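Carbon monoxide dehydrogenase (Thermococcus sp. AM4, PDB 6T7J) probably catalyses the reversible oxidation of carbon monoxide to carbon dioxide at its cluster C, here isolated without nickel, passing electrons through iron-sulfur clusters. Local coordinates at residues A[498-501]-A[502-506]. Numbering follows the deposited sequence.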
loop_
_atom_site.group_PDB
_atom_site.type_symbol
_atom_site.label_atom_id
_atom_site.label_comp_id
_atom_site.label_asym_id
_atom_site.label_seq_id
_atom_site.Cartn_x
_atom_site.Cartn_y
_atom_site.Cartn_z
ATOM N N ASP A 498 30.609 32.866 -7.936
ATOM C CA ASP A 498 31.326 33.116 -9.186
ATOM C C ASP A 498 30.563 32.606 -10.403
ATOM O O ASP A 498 30.629 33.216 -11.479
ATOM C CB ASP A 498 32.709 32.464 -9.139
ATOM C CG ASP A 498 33.696 33.247 -8.302
ATOM O OD1 ASP A 498 33.475 34.460 -8.107
ATOM O OD2 ASP A 498 34.694 32.648 -7.841
ATOM N N LEU A 499 29.840 31.498 -10.262
ATOM C CA LEU A 499 29.134 30.897 -11.386
ATOM C C LEU A 499 27.739 31.471 -11.588
ATOM O O LEU A 499 27.064 31.095 -12.552
ATOM C CB LEU A 499 29.047 29.378 -11.202
ATOM C CG LEU A 499 30.369 28.678 -10.883
ATOM C CD1 LEU A 499 30.140 27.512 -9.938
ATOM C CD2 LEU A 499 31.059 28.212 -12.160
ATOM N N ALA A 500 27.294 32.369 -10.716
ATOM C CA ALA A 500 25.965 32.942 -10.844
ATOM C C ALA A 500 25.969 34.110 -11.826
ATOM O O ALA A 500 27.009 34.699 -12.133
ATOM C CB ALA A 500 25.446 33.406 -9.483
ATOM N N GLY A 501 24.773 34.442 -12.322
ATOM C CA GLY A 501 24.603 35.599 -13.150
ATOM C C GLY A 501 24.746 36.883 -12.352
ATOM O O GLY A 501 24.905 36.867 -11.125
ATOM N N PRO A 502 24.668 38.020 -13.051
ATOM C CA PRO A 502 24.936 39.305 -12.375
ATOM C C PRO A 502 23.992 39.600 -11.222
ATOM O O PRO A 502 24.452 39.961 -10.134
ATOM C CB PRO A 502 24.798 40.327 -13.514
ATOM C CG PRO A 502 23.951 39.648 -14.540
ATOM C CD PRO A 502 24.313 38.197 -14.468
ATOM N N GLY A 503 22.681 39.450 -11.422
ATOM C CA GLY A 503 21.743 39.781 -10.359
ATOM C C GLY A 503 21.864 38.857 -9.161
ATOM O O GLY A 503 21.886 39.308 -8.009
ATOM N N LEU A 504 21.939 37.548 -9.416
ATOM C CA LEU A 504 22.108 36.594 -8.327
ATOM C C LEU A 504 23.438 36.807 -7.618
ATOM O O LEU A 504 23.511 36.723 -6.390
ATOM C CB LEU A 504 21.998 35.164 -8.855
ATOM C CG LEU A 504 21.846 34.053 -7.811
ATOM C CD1 LEU A 504 20.708 34.359 -6.846
ATOM C CD2 LEU A 504 21.632 32.709 -8.490
ATOM N N LYS A 505 24.500 37.090 -8.376
ATOM C CA LYS A 505 25.795 37.390 -7.769
ATOM C C LYS A 505 25.693 38.587 -6.829
ATOM O O LYS A 505 26.145 38.534 -5.676
ATOM C CB LYS A 505 26.828 37.647 -8.870
ATOM C CG LYS A 505 28.239 37.931 -8.392
ATOM C CD LYS A 505 29.217 37.946 -9.560
ATOM C CE LYS A 505 29.006 36.752 -10.483
ATOM N NZ LYS A 505 29.931 36.770 -11.652
ATOM N N LYS A 506 25.080 39.673 -7.306
ATOM C CA LYS A 506 24.949 40.871 -6.484
ATOM C C LYS A 506 24.148 40.592 -5.222
ATOM O O LYS A 506 24.543 41.006 -4.126
ATOM C CB LYS A 506 24.299 41.996 -7.293
ATOM C CG LYS A 506 25.046 42.356 -8.564
ATOM C CD LYS A 506 24.374 43.493 -9.310
ATOM C CE LYS A 506 25.409 44.413 -9.933
ATOM N NZ LYS A 506 26.050 45.288 -8.912
#
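Lys-505 N donates to Gly-501 O at 2.8 Å with an N-H...O angle of 157°; running from the N-cap carbonyl, it is the i-to-i+4 bond that opens helix 502-511. Beside it, Ala-500 CB rests against the flank of Leu-504 formed by CB, CG and CD2, 3.9 Å from CB and 4.0 Å from both CG and CD2. Lys-505 reaches back alongside the incoming loop: CG lies anti to the backbone N (chi1 -178°) and the chain bends at chi3 (-47°), laying CE 3.3 Å from Ala-500 O. NZ then stands 3.6 Å from the carbonyl oxygens of both Asp-498 and Ala-500, too far for firm bonds, while its 5.5 Å separation from Asp-498 OD1 allows at most a longer-range attraction. With an alanine here, the carbonyls of Asp-498 and Ala-500 would probably lose the nearby ammonium, and the loop the aliphatic cover of CE. Further out, Asp-473 accepts hydrogen bonds from Gly-503 N and Leu-504 N, and the side chain of Leu-504 touches Ile-470 of helix 460-471, whose backbone hydrogen-bonds with that of Gly-501. Gly-501 has no side chain to cap these amides, and Pro-502, at N1, needs no N-H acceptor. The arrangement is a helix N-terminus whose first-turn amides are capped by an aspartate remote in sequence, between helix 460-471 and strand 474-478; the helix leads to strand 516-518, outermost within the chain in a parallel, Rossmann-like sheet.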